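Local coordinates for protein putative glycoside hydrolase (Bacteroides thetaiotaomicron VPI-5482, PDB 3HBZ) that is of uncertain function but binds calcium and may act in carbohydrate metabolism, possibly as a glycoside hydrolase, at residues A[124-129]-A[181-187]; A[159-163]-A[312-316]. All coordinates share one frame; numbering follows the deposited sequence.

Overall arrangement
Both contacts use the antiparallel β-strands of the putative carbohydrate metabolism domain, and strand 177-183 links them. Its end supplies residues 181-183 of contact 1; the chain then continues into strand 185-187. Strands 158-165 and 306-313, which meet in contact 2, both pair with it. The contacts touch directly: Leu182 O lies 3.0 Å from Phe312 N, a probable hydrogen bond. Their centres are about 13 Å apart. Contact 1 lies close to the centre of the chain, yet is only partly buried. It combines a backbone bridge, aromatic packing and bridging waters. Contact 2 is buried and about 14 Å from that centre. It is made mainly by side chains, apolar at one end and hydroxyl-bearing at the other.

Contact 1: A[124-129]-A[181-187]; sequences MEWASG and NLFIGSF
The Trp126 indole lies between two side chains of 181-187. Ile184 CG1 sits over one face, 4.0 Å from the centroid of the six-membered ring, a CH-pi contact. Leu182 packs from the opposite side, with CD2 3.5 Å from Trp126 CE3. Phe183 N meets the indole edge in plane. The motif is a single antiparallel bridge, the hydrogen-bonded pair Ala127 and Phe183, set in a β-rich domain of the galactose-binding-like clan. Ala127 N to Phe183 O is 2.9 Å and nearly straight (169°).

Phe183 CB points away, but CG lies between backbone N and carbonyl carbon (chi1 55°), which turns the ring back under Ala127. Ala127 CB covers one face of it. Gly129 CA similarly lies over a face of the Phe187 ring.

Trp126 NE1 bonds Glu116, a ligand, with Ile99, of one of the bound sodium ions. With an alanine here, the space between Leu182 and Ile184 is likely to be left unfilled and Glu116 to lose this donor.

Two waters bridge Glu125 O to Gly185, one at its N and one at its O. Gly129, at the N-cap of helix 130-134, donates through N to Asn181 OD1 at 3.0 Å, tilted 19° from the carbonyl plane.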
HETATM    1  N   MSE A 124     -10.910  -1.233  -2.095  1.00 27.57           N
HETATM    2  CA  MSE A 124      -9.434  -1.103  -2.080  1.00 28.94           C
HETATM    3  C   MSE A 124      -8.932  -0.574  -0.735  1.00 29.73           C
HETATM    4  O   MSE A 124      -9.546   0.337  -0.145  1.00 30.36           O
HETATM    5  CB  MSE A 124      -8.946  -0.158  -3.188  1.00 24.52           C
HETATM    6  CG  MSE A 124      -7.442  -0.312  -3.470  1.00 33.38           C
HETATM    7 SE   MSE A 124      -6.856   0.926  -4.788  0.75 28.77          SE
HETATM    8  CE  MSE A 124      -6.679   2.516  -3.655  1.00 35.91           C
ATOM      9  N   GLU A 125      -7.832  -1.155  -0.263  1.00 29.41           N
ATOM     10  CA  GLU A 125      -7.066  -0.665   0.849  1.00 29.92           C
ATOM     11  C   GLU A 125      -5.730  -0.091   0.368  1.00 30.95           C
ATOM     12  O   GLU A 125      -4.910  -0.792  -0.243  1.00 25.59           O
ATOM     13  CB  GLU A 125      -6.806  -1.766   1.863  1.00 33.15           C
ATOM     14  CG  GLU A 125      -8.069  -2.513   2.261  1.00 37.40           C
ATOM     15  CD  GLU A 125      -7.950  -3.332   3.551  1.00 34.55           C
ATOM     16  OE1 GLU A 125      -6.873  -3.297   4.223  1.00 32.16           O
ATOM     17  OE2 GLU A 125      -8.983  -3.986   3.890  1.00 36.62           O
ATOM     18  N   TRP A 126      -5.523   1.198   0.606  1.00 27.12           N
ATOM     19  CA  TRP A 126      -4.207   1.803   0.372  1.00 25.88           C
ATOM     20  C   TRP A 126      -3.229   1.191   1.362  1.00 29.06           C
ATOM     21  O   TRP A 126      -3.611   0.740   2.446  1.00 25.89           O
ATOM     22  CB  TRP A 126      -4.226   3.306   0.599  1.00 25.00           C
ATOM     23  CG  TRP A 126      -4.967   4.106  -0.442  1.00 22.23           C
ATOM     24  CD1 TRP A 126      -6.294   4.376  -0.474  1.00 28.32           C
ATOM     25  CD2 TRP A 126      -4.392   4.754  -1.594  1.00 22.32           C
ATOM     26  NE1 TRP A 126      -6.592   5.140  -1.605  1.00 26.25           N
ATOM     27  CE2 TRP A 126      -5.430   5.400  -2.282  1.00 25.01           C
ATOM     28  CE3 TRP A 126      -3.089   4.870  -2.084  1.00 26.32           C
ATOM     29  CZ2 TRP A 126      -5.214   6.119  -3.451  1.00 28.15           C
ATOM     30  CZ3 TRP A 126      -2.860   5.610  -3.220  1.00 27.84           C
ATOM     31  CH2 TRP A 126      -3.911   6.226  -3.900  1.00 29.34           C
ATOM     32  N   ALA A 127      -1.968   1.172   0.977  1.00 27.04           N
ATOM     33  CA  ALA A 127      -0.893   0.677   1.848  1.00 27.11           C
ATOM     34  C   ALA A 127       0.005   1.846   2.251  1.00 24.77           C
ATOM     35  O   ALA A 127       0.053   2.871   1.545  1.00 26.49           O
ATOM     36  CB  ALA A 127      -0.068  -0.381   1.096  1.00 23.50           C
ATOM     37  N   SER A 128       0.735   1.667   3.362  1.00 21.73           N
ATOM     38  CA  SER A 128       1.822   2.571   3.786  1.00 23.11           C
ATOM     39  C   SER A 128       2.834   1.774   4.551  1.00 25.86           C
ATOM     40  O   SER A 128       2.635   0.570   4.781  1.00 25.91           O
ATOM     41  CB  SER A 128       1.329   3.673   4.735  1.00 26.93           C
ATOM     42  OG  SER A 128       0.932   3.143   5.999  1.00 22.79           O
ATOM     43  N   GLY A 129       3.907   2.444   4.981  1.00 24.36           N
ATOM     44  CA  GLY A 129       4.859   1.806   5.871  1.00 27.33           C
ATOM     45  C   GLY A 129       4.501   1.772   7.354  1.00 25.06           C
ATOM     46  O   GLY A 129       5.370   1.466   8.177  1.00 26.10           O
ATOM     47  N   ASN A 181       4.371   7.787   3.649  1.00 24.50           N
ATOM     48  CA  ASN A 181       3.946   7.380   2.325  1.00 23.66           C
ATOM     49  C   ASN A 181       2.539   6.770   2.259  1.00 26.54           C
ATOM     50  O   ASN A 181       1.906   6.410   3.267  1.00 29.24           O
ATOM     51  CB  ASN A 181       4.981   6.421   1.704  1.00 23.32           C
ATOM     52  CG  ASN A 181       5.171   5.175   2.525  1.00 27.61           C
ATOM     53  OD1 ASN A 181       4.576   5.007   3.600  1.00 29.71           O
ATOM     54  ND2 ASN A 181       5.985   4.289   2.022  1.00 26.19           N
ATOM     55  N   LEU A 182       2.047   6.674   1.033  1.00 26.86           N
ATOM     56  CA  LEU A 182       0.812   5.982   0.775  1.00 24.96           C
ATOM     57  C   LEU A 182       0.916   5.519  -0.647  1.00 25.03           C
ATOM     58  O   LEU A 182       1.346   6.298  -1.525  1.00 26.32           O
ATOM     59  CB  LEU A 182      -0.418   6.881   0.930  1.00 24.37           C
ATOM     60  CG  LEU A 182      -1.764   6.166   1.027  1.00 25.27           C
ATOM     61  CD1 LEU A 182      -1.913   5.654   2.496  1.00 25.56           C
ATOM     62  CD2 LEU A 182      -2.972   7.103   0.592  1.00 20.60           C
ATOM     63  N   PHE A 183       0.491   4.285  -0.895  1.00 23.40           N
ATOM     64  CA  PHE A 183       0.533   3.770  -2.239  1.00 27.28           C
ATOM     65  C   PHE A 183      -0.468   2.665  -2.538  1.00 25.00           C
ATOM     66  O   PHE A 183      -0.964   1.995  -1.655  1.00 23.64           O
ATOM     67  CB  PHE A 183       1.966   3.278  -2.559  1.00 25.30           C
ATOM     68  CG  PHE A 183       2.504   2.243  -1.568  1.00 26.30           C
ATOM     69  CD1 PHE A 183       3.097   2.622  -0.371  1.00 22.99           C
ATOM     70  CD2 PHE A 183       2.407   0.912  -1.834  1.00 23.46           C
ATOM     71  CE1 PHE A 183       3.584   1.708   0.509  1.00 25.68           C
ATOM     72  CE2 PHE A 183       2.884  -0.018  -0.953  1.00 26.76           C
ATOM     73  CZ  PHE A 183       3.488   0.374   0.226  1.00 25.34           C
ATOM     74  N   ILE A 184      -0.719   2.475  -3.819  1.00 24.57           N
ATOM     75  CA  ILE A 184      -1.483   1.348  -4.299  1.00 23.88           C
ATOM     76  C   ILE A 184      -0.574   0.122  -4.352  1.00 24.50           C
ATOM     77  O   ILE A 184       0.469   0.122  -4.988  1.00 25.01           O
ATOM     78  CB  ILE A 184      -2.110   1.612  -5.650  1.00 23.45           C
ATOM     79  CG1 ILE A 184      -3.201   2.692  -5.522  1.00 23.46           C
ATOM     80  CG2 ILE A 184      -2.725   0.241  -6.285  1.00 22.63           C
ATOM     81  CD1 ILE A 184      -3.760   3.110  -6.888  1.00 26.29           C
ATOM     82  N   GLY A 185      -0.999  -0.949  -3.707  1.00 25.32           N
ATOM     83  CA  GLY A 185      -0.111  -2.120  -3.548  1.00 24.69           C
ATOM     84  C   GLY A 185      -0.250  -2.722  -2.152  1.00 28.20           C
ATOM     85  O   GLY A 185      -1.328  -2.677  -1.536  1.00 24.38           O
ATOM     86  N   SER A 186       0.847  -3.267  -1.635  1.00 26.65           N
ATOM     87  CA  SER A 186       0.846  -3.762  -0.280  1.00 25.79           C
ATOM     88  C   SER A 186       2.189  -3.563   0.410  1.00 26.78           C
ATOM     89  O   SER A 186       3.212  -3.309  -0.241  1.00 21.03           O
ATOM     90  CB  SER A 186       0.455  -5.248  -0.265  1.00 26.77           C
ATOM     91  OG  SER A 186       1.358  -6.006  -1.031  1.00 27.69           O
ATOM     92  N   PHE A 187       2.170  -3.681   1.735  1.00 24.89           N
ATOM     93  CA  PHE A 187       3.392  -3.525   2.544  1.00 25.14           C
ATOM     94  C   PHE A 187       3.721  -4.875   3.162  1.00 25.72           C
ATOM     95  O   PHE A 187       2.949  -5.422   3.908  1.00 23.80           O
ATOM     96  CB  PHE A 187       3.236  -2.487   3.643  1.00 24.59           C
ATOM     97  CG  PHE A 187       4.547  -2.177   4.393  1.00 30.17           C
ATOM     98  CD1 PHE A 187       5.493  -1.382   3.827  1.00 25.01           C
ATOM     99  CD2 PHE A 187       4.810  -2.722   5.621  1.00 28.52           C
ATOM    100  CE1 PHE A 187       6.671  -1.084   4.479  1.00 27.75           C
ATOM    101  CE2 PHE A 187       6.011  -2.457   6.278  1.00 23.04           C
ATOM    102  CZ  PHE A 187       6.922  -1.629   5.708  1.00 26.20           C
TER
HETATM  103  O   HOH W   1      -3.902  -0.543  -2.726  1.00 23.36           O
HETATM  104  O   HOH W   2      -3.362  -2.990   0.243  1.00 24.78           O

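Contact 2: A[159-163]-A[312-316]; sequences LSLVT and FTSSL
Leu161 and Leu159 pack against Phe312 at the apolar end of this contact. Leu161 CD1 reaches the Phe312 CB methylene at 3.6 Å. Leu159 CD2 approaches the ring obliquely, 4.0 Å from Phe312 CD2. Further along, the Leu161 and Ser314 backbones come closest, with their CA atoms 5.6 Å apart. The two CB atoms also meet there, and Ser314 CB lies 3.5 Å from Leu161 O.

The polar part gathers three hydroxyls. Thr163 OG1 is hydrogen-bonded to Ser314 OG at 2.7 Å, and either could be the donor. Ser315 OG stands equally near Thr163 OG1, also at 2.7 Å. Ser314 OG lies between its backbone N and carbonyl carbon (chi1 60°), which turns it toward Thr163. Two of these hydroxyls have further partners: Gly180 N bonds Ser314 OG, and Asp237 bonds Ser315 OG. The buried hydroxyls are thus held in a small network. Within 312-316, Ser315 N makes a weak bond to Thr313 OG1, just past the strand end.

The two segments run in nearly the same direction, 22° apart. Their strands are not paired with each other: they flank strand 177-183, antiparallel to both, so contact is mainly between side chains. The Leu159 side chain is about 8 Å from a bound calcium ion. Strand 158-165 also pairs with strands 147-150 and 328-338, and Phe312 rests on Ile331 of the latter. Gly180 ties the hydroxyl network to the middle strand.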
ATOM      1  N   LEU A 159      -5.311  13.216   3.457  1.00 26.48           N
ATOM      2  CA  LEU A 159      -4.155  12.422   3.722  1.00 25.37           C
ATOM      3  C   LEU A 159      -3.066  13.354   4.230  1.00 26.17           C
ATOM      4  O   LEU A 159      -2.844  14.430   3.663  1.00 23.60           O
ATOM      5  CB  LEU A 159      -3.677  11.758   2.411  1.00 25.96           C
ATOM      6  CG  LEU A 159      -2.374  10.960   2.453  1.00 23.85           C
ATOM      7  CD1 LEU A 159      -2.524   9.798   3.441  1.00 22.48           C
ATOM      8  CD2 LEU A 159      -2.011  10.509   0.973  1.00 19.83           C
ATOM      9  N   SER A 160      -2.399  12.936   5.311  1.00 23.36           N
ATOM     10  CA  SER A 160      -1.258  13.633   5.842  1.00 22.96           C
ATOM     11  C   SER A 160      -0.062  12.707   5.983  1.00 23.76           C
ATOM     12  O   SER A 160      -0.127  11.652   6.617  1.00 23.76           O
ATOM     13  CB  SER A 160      -1.622  14.217   7.227  1.00 25.89           C
ATOM     14  OG  SER A 160      -0.533  14.967   7.724  1.00 26.46           O
ATOM     15  N   LEU A 161       1.050  13.132   5.412  1.00 23.73           N
ATOM     16  CA  LEU A 161       2.266  12.360   5.389  1.00 25.91           C
ATOM     17  C   LEU A 161       3.363  13.210   6.040  1.00 26.56           C
ATOM     18  O   LEU A 161       3.617  14.345   5.620  1.00 24.91           O
ATOM     19  CB  LEU A 161       2.638  12.042   3.937  1.00 24.89           C
ATOM     20  CG  LEU A 161       1.542  11.266   3.186  1.00 28.09           C
ATOM     21  CD1 LEU A 161       2.014  10.970   1.742  1.00 27.42           C
ATOM     22  CD2 LEU A 161       1.133   9.956   3.857  1.00 22.70           C
ATOM     23  N   VAL A 162       3.946  12.684   7.108  1.00 26.04           N
ATOM     24  CA  VAL A 162       4.936  13.416   7.890  1.00 26.90           C
ATOM     25  C   VAL A 162       6.156  12.512   8.133  1.00 24.87           C
ATOM     26  O   VAL A 162       6.020  11.469   8.665  1.00 26.87           O
ATOM     27  CB  VAL A 162       4.382  13.911   9.230  1.00 26.30           C
ATOM     28  CG1 VAL A 162       5.485  14.609  10.082  1.00 22.51           C
ATOM     29  CG2 VAL A 162       3.216  14.888   9.036  1.00 22.87           C
ATOM     30  N   THR A 163       7.336  12.965   7.738  1.00 25.40           N
ATOM     31  CA  THR A 163       8.602  12.257   7.958  1.00 24.21           C
ATOM     32  C   THR A 163       8.941  12.294   9.438  1.00 23.02           C
ATOM     33  O   THR A 163       8.989  13.354  10.049  1.00 23.42           O
ATOM     34  CB  THR A 163       9.725  12.885   7.122  1.00 23.67           C
ATOM     35  OG1 THR A 163       9.363  12.778   5.729  1.00 22.44           O
ATOM     36  CG2 THR A 163      11.116  12.180   7.348  1.00 21.94           C
ATOM     37  N   PHE A 312       2.637   8.510  -3.072  1.00 25.69           N
ATOM     38  CA  PHE A 312       2.879   9.785  -2.411  1.00 25.33           C
ATOM     39  C   PHE A 312       3.901   9.587  -1.306  1.00 23.49           C
ATOM     40  O   PHE A 312       3.831   8.597  -0.572  1.00 26.16           O
ATOM     41  CB  PHE A 312       1.626  10.324  -1.761  1.00 25.19           C
ATOM     42  CG  PHE A 312       0.425  10.351  -2.666  1.00 25.70           C
ATOM     43  CD1 PHE A 312       0.268  11.387  -3.559  1.00 26.37           C
ATOM     44  CD2 PHE A 312      -0.539   9.380  -2.576  1.00 29.10           C
ATOM     45  CE1 PHE A 312      -0.819  11.436  -4.402  1.00 26.52           C
ATOM     46  CE2 PHE A 312      -1.668   9.414  -3.414  1.00 28.48           C
ATOM     47  CZ  PHE A 312      -1.797  10.436  -4.314  1.00 27.39           C
ATOM     48  N   THR A 313       4.835  10.517  -1.184  1.00 24.01           N
ATOM     49  CA  THR A 313       5.780  10.511  -0.052  1.00 24.07           C
ATOM     50  C   THR A 313       6.208  11.935   0.353  1.00 21.93           C
ATOM     51  O   THR A 313       6.428  12.810  -0.495  1.00 25.25           O
ATOM     52  CB  THR A 313       7.001   9.630  -0.311  1.00 24.20           C
ATOM     53  OG1 THR A 313       7.854   9.704   0.848  1.00 26.22           O
ATOM     54  CG2 THR A 313       7.812  10.124  -1.542  1.00 25.38           C
ATOM     55  N   SER A 314       6.357  12.147   1.653  1.00 22.75           N
ATOM     56  CA  SER A 314       6.735  13.429   2.216  1.00 24.18           C
ATOM     57  C   SER A 314       8.233  13.736   2.023  1.00 24.33           C
ATOM     58  O   SER A 314       8.653  14.855   2.235  1.00 24.84           O
ATOM     59  CB  SER A 314       6.349  13.484   3.695  1.00 25.06           C
ATOM     60  OG  SER A 314       6.994  12.468   4.465  1.00 24.03           O
ATOM     61  N   SER A 315       9.031  12.736   1.659  1.00 22.46           N
ATOM     62  CA  SER A 315      10.488  12.904   1.488  1.00 20.22           C
ATOM     63  C   SER A 315      10.957  12.081   0.274  1.00 23.72           C
ATOM     64  O   SER A 315      10.968  10.861   0.291  1.00 21.77           O
ATOM     65  CB  SER A 315      11.241  12.454   2.731  1.00 26.97           C
ATOM     66  OG  SER A 315      11.098  13.373   3.799  1.00 22.24           O
ATOM     67  N   LEU A 316      11.327  12.787  -0.778  1.00 27.36           N
ATOM     68  CA  LEU A 316      11.641  12.210  -2.052  1.00 26.86           C
ATOM     69  C   LEU A 316      12.664  11.085  -1.930  1.00 24.40           C
ATOM     70  O   LEU A 316      12.521  10.083  -2.599  1.00 24.20           O
ATOM     71  CB  LEU A 316      12.157  13.277  -3.016  1.00 25.35           C
ATOM     72  CG  LEU A 316      12.292  12.700  -4.463  1.00 35.07           C
ATOM     73  CD1 LEU A 316      11.749  13.595  -5.563  1.00 32.49           C
ATOM     74  CD2 LEU A 316      13.715  12.324  -4.738  1.00 37.88           C
TER